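Local coordinates for protein YrbA (Sinorhizobium meliloti 2011, PDB 5NFM) that is a BolA-family protein that binds divalent metal cations such as copper through two conserved histidines, at residues Val19-Leu24 with Tyr31-Val36; Val46-Met51 with Leu69-Pro74. All coordinates share one frame; numbering follows the deposited sequence. Where two conformers were deposited one is given.

Interaction 1: residues Val19-Leu24 with Tyr31-Val36; sequences VTIRDL and YAAEVV. With LI (lithium ion), chain B.
Tyr31 turns one face of its ring to the carboxylate of Asp23, its antiparallel partner on the neighbouring strand. Followed outward, CB of Tyr31 rests 3.6 Å from the backbone O of Arg22, and CG lies beside the backbone N (chi1 -62°), which brings the ring back over strand 19-23. CD2 then meets CA and CB of Asp23 and, obliquely from another direction, CG2 of Ile21 at 3.9 Å. CE2 is 3.7 Å from Asp23 CG, and CZ and OH pass more loosely by OD2. Carboxylate and ring are stacked with their planes 24° apart, OD1 lying above one ring face and offset toward the rim.

That same OD1 binds the lithium ion at 1.8 Å, and the Leu24 O binds it at 1.9 Å; Asp27 and His30 complete the site, while Gly28 N donates to Asp23 OD2. The metal thus sits in the loop that closes a beta hairpin of the BolA-like fold, whose strands run antiparallel at 172°. Four backbone bonds join them, Thr20 with Glu34 and Arg22 with Ala32, each pair linked in both directions. On the face of Tyr31, CD1 of Ile21 presses unusually close to CB of Ala33, 3.4 Å away, and helix 5-13 packs on Val19, Tyr31 and Val35. The other face carries Arg22, whose CG touches Ala32 CB while Leu24 CD2 sits over the centre of its guanidinium. Near the far end, a water links Thr20 OG1 to the Glu34 O.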
ATOM      1  N   VAL A  19      -7.829  -0.017   2.671  1.00  3.09           N
ATOM      2  CA  VAL A  19      -6.564   0.700   2.766  1.00  2.81           C
ATOM      3  C   VAL A  19      -6.668   1.772   3.842  1.00  3.66           C
ATOM      4  O   VAL A  19      -7.638   2.533   3.879  1.00  5.37           O
ATOM      5  CB  VAL A  19      -6.190   1.328   1.413  1.00  4.15           C
ATOM      6  CG1 VAL A  19      -4.886   2.101   1.512  1.00  6.09           C
ATOM      7  CG2 VAL A  19      -6.114   0.256   0.341  1.00  6.85           C
ATOM      8  N   THR A  20      -5.637   1.849   4.688  1.00  3.26           N
ATOM      9  CA  THR A  20      -5.486   2.898   5.689  1.00  3.39           C
ATOM     10  C   THR A  20      -4.112   3.528   5.486  1.00  3.56           C
ATOM     11  O   THR A  20      -3.099   2.841   5.635  1.00  5.28           O
ATOM     12  CB  THR A  20      -5.588   2.297   7.101  1.00  5.14           C
ATOM     13  OG1 THR A  20      -6.817   1.564   7.242  1.00  6.91           O
ATOM     14  CG2 THR A  20      -5.502   3.373   8.178  1.00  7.29           C
ATOM     15  N   ILE A  21      -4.072   4.814   5.133  1.00  3.22           N
ATOM     16  CA  ILE A  21      -2.824   5.534   4.864  1.00  3.73           C
ATOM     17  C   ILE A  21      -2.607   6.545   5.981  1.00  3.22           C
ATOM     18  O   ILE A  21      -3.494   7.369   6.244  1.00  4.02           O
ATOM     19  CB  ILE A  21      -2.872   6.281   3.510  1.00  4.90           C
ATOM     20  CG1 ILE A  21      -3.147   5.330   2.334  1.00  5.26           C
ATOM     21  CG2 ILE A  21      -1.578   7.071   3.264  1.00  5.50           C
ATOM     22  CD1 ILE A  21      -2.166   4.193   2.196  1.00  7.51           C
ATOM     23  N   ARG A  22      -1.415   6.528   6.597  1.00  3.17           N
ATOM     24  CA  ARG A  22      -1.025   7.611   7.482  1.00  4.36           C
ATOM     25  C   ARG A  22       0.267   8.237   6.980  1.00  3.38           C
ATOM     26  O   ARG A  22       1.187   7.555   6.520  1.00  4.52           O
ATOM     27  CB  ARG A  22      -0.951   7.199   8.955  1.00 12.54           C
ATOM     28  CG  ARG A  22       0.261   6.436   9.373  1.00 22.64           C
ATOM     29  CD  ARG A  22       0.119   6.025  10.835  1.00 12.58           C
ATOM     30  NE  ARG A  22       1.301   5.329  11.321  1.00 10.49           N
ATOM     31  CZ  ARG A  22       2.306   5.899  11.976  1.00  9.38           C
ATOM     32  NH1 ARG A  22       2.303   7.198  12.259  1.00 16.18           N
ATOM     33  NH2 ARG A  22       3.334   5.158  12.360  1.00 12.66           N
ATOM     34  N   ASP A  23       0.308   9.556   7.057  1.00  3.01           N
ATOM     35  CA  ASP A  23       1.463  10.318   6.607  1.00  2.50           C
ATOM     36  C   ASP A  23       2.399  10.516   7.796  1.00  2.40           C
ATOM     37  O   ASP A  23       2.110  11.292   8.711  1.00  2.95           O
ATOM     38  CB  ASP A  23       1.018  11.647   6.003  1.00  3.21           C
ATOM     39  CG  ASP A  23       2.185  12.459   5.486  1.00  3.48           C
ATOM     40  OD1 ASP A  23       3.341  12.043   5.706  1.00  4.27           O
ATOM     41  OD2 ASP A  23       1.960  13.521   4.872  1.00  5.50           O
ATOM     42  N   LEU A  24       3.515   9.789   7.800  1.00  2.35           N
ATOM     43  CA  LEU A  24       4.483   9.914   8.886  1.00  2.44           C
ATOM     44  C   LEU A  24       4.996  11.348   8.943  1.00  2.54           C
ATOM     45  O   LEU A  24       5.324  11.946   7.903  1.00  2.85           O
ATOM     46  CB  LEU A  24       5.659   8.959   8.675  1.00  2.91           C
ATOM     47  CG  LEU A  24       5.284   7.496   8.454  1.00  3.72           C
ATOM     48  CD1 LEU A  24       6.548   6.656   8.310  1.00  7.39           C
ATOM     49  CD2 LEU A  24       4.409   6.967   9.571  1.00  5.53           C
ATOM     50  N   TYR A  31       5.256   7.691   4.350  1.00  2.48           N
ATOM     51  CA  TYR A  31       3.927   7.224   4.697  1.00  2.64           C
ATOM     52  C   TYR A  31       4.003   5.797   5.222  1.00  2.77           C
ATOM     53  O   TYR A  31       4.993   5.083   5.011  1.00  2.96           O
ATOM     54  CB  TYR A  31       3.016   7.225   3.456  1.00  3.50           C
ATOM     55  CG  TYR A  31       2.791   8.583   2.823  1.00  3.34           C
ATOM     56  CD1 TYR A  31       3.736   9.146   1.973  1.00  4.06           C
ATOM     57  CD2 TYR A  31       1.624   9.303   3.058  1.00  3.69           C
ATOM     58  CE1 TYR A  31       3.524  10.380   1.369  1.00  4.70           C
ATOM     59  CE2 TYR A  31       1.405  10.540   2.456  1.00  4.28           C
ATOM     60  CZ  TYR A  31       2.360  11.070   1.612  1.00  4.12           C
ATOM     61  OH  TYR A  31       2.161  12.284   0.995  1.00  5.69           O
ATOM     62  N   ALA A  32       2.925   5.385   5.890  1.00  3.49           N
ATOM     63  CA  ALA A  32       2.684   3.990   6.207  1.00  3.80           C
ATOM     64  C   ALA A  32       1.314   3.622   5.651  1.00  4.70           C
ATOM     65  O   ALA A  32       0.392   4.439   5.649  1.00  7.73           O
ATOM     66  CB  ALA A  32       2.737   3.747   7.715  1.00  6.40           C
ATOM     67  N   ALA A  33       1.196   2.399   5.152  1.00  4.26           N
ATOM     68  CA  ALA A  33      -0.051   1.899   4.586  1.00  5.00           C
ATOM     69  C   ALA A  33      -0.379   0.538   5.178  1.00  4.33           C
ATOM     70  O   ALA A  33       0.482  -0.344   5.225  1.00  5.18           O
ATOM     71  CB  ALA A  33       0.038   1.767   3.062  1.00  7.10           C
ATOM     72  N   GLU A  34      -1.630   0.372   5.606  1.00  3.54           N
ATOM     73  CA  GLU A  34      -2.186  -0.941   5.898  1.00  3.24           C
ATOM     74  C   GLU A  34      -3.114  -1.316   4.751  1.00  2.91           C
ATOM     75  O   GLU A  34      -3.966  -0.516   4.355  1.00  4.56           O
ATOM     76  CB  GLU A  34      -2.958  -0.964   7.212  1.00  4.74           C
ATOM     77  CG  GLU A  34      -3.497  -2.349   7.501  1.00  9.12           C
ATOM     78  CD  GLU A  34      -4.153  -2.461   8.845  1.00 11.71           C
ATOM     79  OE1 GLU A  34      -4.326  -1.430   9.530  1.00 15.87           O
ATOM     80  OE2 GLU A  34      -4.492  -3.600   9.218  1.00 13.03           O
ATOM     81  N   VAL A  35      -2.916  -2.515   4.203  1.00  2.53           N
ATOM     82  CA  VAL A  35      -3.710  -3.001   3.084  1.00  2.54           C
ATOM     83  C   VAL A  35      -4.229  -4.384   3.446  1.00  2.44           C
ATOM     84  O   VAL A  35      -3.438  -5.299   3.712  1.00  2.92           O
ATOM     85  CB  VAL A  35      -2.904  -3.051   1.774  1.00  2.78           C
ATOM     86  CG1 VAL A  35      -3.811  -3.415   0.612  1.00  4.15           C
ATOM     87  CG2 VAL A  35      -2.191  -1.722   1.519  1.00  3.61           C
ATOM     88  N   VAL A  36      -5.551  -4.536   3.438  1.00  2.71           N
ATOM     89  CA  VAL A  36      -6.216  -5.787   3.779  1.00  2.64           C
ATOM     90  C   VAL A  36      -6.962  -6.253   2.535  1.00  2.56           C
ATOM     91  O   VAL A  36      -7.804  -5.517   2.008  1.00  3.59           O
ATOM     92  CB  VAL A  36      -7.189  -5.606   4.954  1.00  3.44           C
ATOM     93  CG1 VAL A  36      -7.827  -6.938   5.320  1.00  4.40           C
ATOM     94  CG2 VAL A  36      -6.472  -5.015   6.156  1.00  5.24           C
TER
HETATM   95 LI    LI B 101       5.055  11.531   6.031  1.00  2.93          LI
HETATM   96  O   HOH W   1      -6.722  -1.018   6.070  1.00  7.80           O

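Interaction 2: residues Val46-Met51 with Leu69-Pro74; sequences VQQHQM and LQTSAP
Thr71 and Gln48 are joined by a direct hydrogen bond between strand 69-72 and helix 46-51: Thr71 OG1 donates to Gln48 OE1 over 2.7 Å. The donor does not lie in the amide plane but is tilted 33° from it. Thr71 places this hydroxyl between its backbone N and carbonyl carbon, facing the helix, and Gln48 reaches it with a chain extended beyond CG. The amide is held at both ends, since Gln48 NE2 is hydrogen-bonded to the Phe40 O; this should fix the rotation of the group and leaves OE1 turned to the strand. Thr71 OG1 also lies at the edge of the His49 ring, near its plane and 3.0 Å from His49 NE2.

Water adds two bridges. One molecule donates to both Gln48 OE1 and Thr71 O, so that OE1 accepts two bonds. A second accepts from Thr71 N and lies 2.9 Å from His49 NE2, in the plane of the ring, joining the imidazole to the strand backbone. In this alpha+beta fold of the BolA family, helix 45-56 lies across an edge strand of the sheet, and the short segments cross at 111° with 8.5 Å between axes, bridged by side chains and the two waters.

The apolar part is carried by Leu69 and His49. CB of Leu69 stands over the face of the imidazole, 3.8 Å from the His49 ring centroid and 7° off its normal, a CH-pi contact. CD1 of Leu69 reaches along to CB and CG of His49, and Thr71 CG2 touches His49 CD2 at 3.6 Å. Further along the helix, Val52 and Tyr53 continue the packing on Leu69.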
ATOM      1  N   VAL A  46       6.261 -10.968   2.107  1.00  1.92           N
ATOM      2  CA  VAL A  46       7.050 -10.505   0.967  1.00  1.76           C
ATOM      3  C   VAL A  46       6.202 -10.508  -0.312  1.00  1.62           C
ATOM      4  O   VAL A  46       6.243  -9.556  -1.109  1.00  1.84           O
ATOM      5  CB  VAL A  46       8.339 -11.350   0.850  1.00  2.01           C
ATOM      6  CG1 VAL A  46       9.056 -11.126  -0.473  1.00  2.93           C
ATOM      7  CG2 VAL A  46       9.274 -11.033   2.021  1.00  2.90           C
ATOM      8  N   GLN A  47       5.419 -11.571  -0.524  1.00  1.67           N
ATOM      9  CA  GLN A  47       4.552 -11.650  -1.703  1.00  1.64           C
ATOM     10  C   GLN A  47       3.449 -10.591  -1.671  1.00  1.65           C
ATOM     11  O   GLN A  47       3.101 -10.006  -2.712  1.00  1.98           O
ATOM     12  CB  GLN A  47       3.924 -13.044  -1.796  1.00  2.05           C
ATOM     13  CG  GLN A  47       4.911 -14.137  -2.185  1.00  2.35           C
ATOM     14  CD  GLN A  47       4.331 -15.534  -2.046  1.00  2.75           C
ATOM     15  OE1 GLN A  47       3.467 -15.797  -1.205  1.00  2.67           O
ATOM     16  NE2 GLN A  47       4.843 -16.452  -2.846  1.00  4.82           N
ATOM     17  N   GLN A  48       2.862 -10.356  -0.495  1.00  1.54           N
ATOM     18  CA  GLN A  48       1.820  -9.340  -0.366  1.00  1.56           C
ATOM     19  C   GLN A  48       2.388  -7.955  -0.654  1.00  1.50           C
ATOM     20  O   GLN A  48       1.778  -7.141  -1.361  1.00  1.84           O
ATOM     21  CB  GLN A  48       1.235  -9.374   1.051  1.00  1.73           C
ATOM     22  CG  GLN A  48       0.524 -10.675   1.378  1.00  1.89           C
ATOM     23  CD  GLN A  48       0.274 -10.872   2.870  1.00  1.54           C
ATOM     24  OE1 GLN A  48       0.819 -10.154   3.713  1.00  2.13           O
ATOM     25  NE2 GLN A  48      -0.552 -11.854   3.202  1.00  2.15           N
ATOM     26  N   HIS A  49       3.555  -7.663  -0.077  1.00  1.57           N
ATOM     27  CA  HIS A  49       4.150  -6.352  -0.291  1.00  1.51           C
ATOM     28  C   HIS A  49       4.500  -6.149  -1.760  1.00  1.66           C
ATOM     29  O   HIS A  49       4.329  -5.046  -2.292  1.00  1.86           O
ATOM     30  CB  HIS A  49       5.343  -6.144   0.639  1.00  1.89           C
ATOM     31  CG  HIS A  49       4.938  -6.119   2.076  1.00  2.29           C
ATOM     32  ND1 HIS A  49       5.817  -5.859   3.101  1.00  2.87           N
ATOM     33  CD2 HIS A  49       3.733  -6.367   2.650  1.00  2.35           C
ATOM     34  CE1 HIS A  49       5.160  -5.949   4.248  1.00  3.33           C
ATOM     35  NE2 HIS A  49       3.899  -6.264   4.004  1.00  2.83           N
ATOM     36  N   GLN A  50       4.938  -7.213  -2.448  1.00  1.62           N
ATOM     37  CA  GLN A  50       5.182  -7.115  -3.885  1.00  1.63           C
ATOM     38  C   GLN A  50       3.932  -6.638  -4.628  1.00  1.69           C
ATOM     39  O   GLN A  50       4.022  -5.828  -5.563  1.00  1.94           O
ATOM     40  CB  GLN A  50       5.654  -8.471  -4.431  1.00  1.65           C
ATOM     41  CG  GLN A  50       5.994  -8.440  -5.918  1.00  1.83           C
ATOM     42  CD  GLN A  50       7.189  -7.544  -6.187  1.00  1.74           C
ATOM     43  OE1 GLN A  50       8.288  -7.790  -5.663  1.00  1.92           O
ATOM     44  NE2 GLN A  50       6.994  -6.493  -6.977  1.00  2.51           N
ATOM     45  N   MET A  51       2.760  -7.165  -4.257  1.00  1.83           N
ATOM     46  CA  MET A  51       1.521  -6.744  -4.911  1.00  1.89           C
ATOM     47  C   MET A  51       1.246  -5.262  -4.685  1.00  1.72           C
ATOM     48  O   MET A  51       0.723  -4.579  -5.578  1.00  2.12           O
ATOM     49  CB  MET A  51       0.347  -7.582  -4.410  1.00  2.34           C
ATOM     50  CG  MET A  51       0.441  -9.032  -4.844  1.00  3.03           C
ATOM     51  SD  MET A  51      -0.906 -10.041  -4.209  1.00  7.68           S
ATOM     52  CE  MET A  51      -2.283  -9.370  -5.129  1.00 11.69           C
ATOM     53  N   LEU A  69       4.853  -0.779   5.050  1.00  2.95           N
ATOM     54  CA  LEU A  69       3.691  -1.600   4.743  1.00  2.87           C
ATOM     55  C   LEU A  69       3.292  -2.556   5.865  1.00  2.93           C
ATOM     56  O   LEU A  69       4.138  -3.168   6.532  1.00  3.67           O
ATOM     57  CB  LEU A  69       3.944  -2.439   3.484  1.00  3.73           C
ATOM     58  CG  LEU A  69       4.135  -1.644   2.187  1.00  4.42           C
ATOM     59  CD1 LEU A  69       4.513  -2.563   1.037  1.00  5.67           C
ATOM     60  CD2 LEU A  69       2.884  -0.850   1.837  1.00  7.45           C
ATOM     61  N   GLN A  70       1.980  -2.705   6.021  0.83  2.72           N
ATOM     62  CA  GLN A  70       1.370  -3.749   6.829  0.83  2.81           C
ATOM     63  C   GLN A  70       0.256  -4.351   5.990  0.83  2.49           C
ATOM     64  O   GLN A  70      -0.608  -3.619   5.498  0.83  4.17           O
ATOM     65  CB  GLN A  70       0.807  -3.127   8.110  0.83  6.90           C
ATOM     66  CG  GLN A  70      -0.039  -4.003   8.993  0.83 18.53           C
ATOM     67  CD  GLN A  70      -0.627  -3.212  10.152  0.83 20.72           C
ATOM     68  OE1 GLN A  70      -0.381  -2.011  10.289  0.83 22.08           O
ATOM     69  NE2 GLN A  70      -1.415  -3.878  10.985  0.83 29.79           N
ATOM     70  N   THR A  71       0.280  -5.668   5.808  1.00  2.21           N
ATOM     71  CA  THR A  71      -0.699  -6.332   4.969  1.00  2.12           C
ATOM     72  C   THR A  71      -1.266  -7.556   5.673  1.00  1.97           C
ATOM     73  O   THR A  71      -0.617  -8.177   6.521  1.00  2.47           O
ATOM     74  CB  THR A  71      -0.074  -6.738   3.620  1.00  2.28           C
ATOM     75  OG1 THR A  71       1.139  -7.455   3.849  1.00  2.37           O
ATOM     76  CG2 THR A  71       0.242  -5.514   2.770  1.00  2.93           C
ATOM     77  N   SER A  72      -2.484  -7.921   5.280  1.00  2.15           N
ATOM     78  CA  SER A  72      -3.146  -9.089   5.844  1.00  2.34           C
ATOM     79  C   SER A  72      -4.351  -9.431   4.980  1.00  2.06           C
ATOM     80  O   SER A  72      -4.801  -8.636   4.149  1.00  2.53           O
ATOM     81  CB  SER A  72      -3.609  -8.823   7.280  1.00  2.97           C
ATOM     82  OG  SER A  72      -4.470  -7.698   7.313  1.00  4.25           O
ATOM     83  N   ALA A  73      -4.881 -10.628   5.207  1.00  2.45           N
ATOM     84  CA  ALA A  73      -6.165 -11.013   4.652  1.00  2.71           C
ATOM     85  C   ALA A  73      -7.283 -10.637   5.625  1.00  2.58           C
ATOM     86  O   ALA A  73      -7.055 -10.551   6.835  1.00  3.42           O
ATOM     87  CB  ALA A  73      -6.199 -12.518   4.395  1.00  4.40           C
ATOM     88  N   PRO A  74      -8.508 -10.431   5.127  1.00  2.70           N
ATOM     89  CA  PRO A  74      -9.610 -10.022   6.007  1.00  3.28           C
ATOM     90  C   PRO A  74      -9.855 -10.978   7.166  1.00  3.77           C
ATOM     91  O   PRO A  74      -9.853 -12.204   7.017  1.00  4.47           O
ATOM     92  CB  PRO A  74     -10.817  -9.977   5.062  1.00  5.46           C
ATOM     93  CG  PRO A  74     -10.222  -9.662   3.728  1.00  4.59           C
ATOM     94  CD  PRO A  74      -8.905 -10.388   3.707  1.00  3.48           C
TER
HETATM   95  O   HOH W   2       1.563  -9.863   6.428  1.00  3.44           O
HETATM   96  O   HOH W   3       2.683  -7.078   6.562  1.00  3.15           O

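Strand 31-36 and strand 69-72 are parallel neighbours in one sheet, so interactions 1 and 2 meet along the central strand, where Ala33 O and Val35 N probably bond to Gln70 N and O. Both are surface contacts: of the residues that touch, Ala33 and Val35 are buried in interaction 1 and Gln48 in interaction 2. Interaction 1 joins two sheet strands and rests on regular backbone bonds, with a lithium site at the turn end. Interaction 2 instead sets a helix against the edge strand; side-chain polar groups, bridging waters and a CH-pi contact do the work.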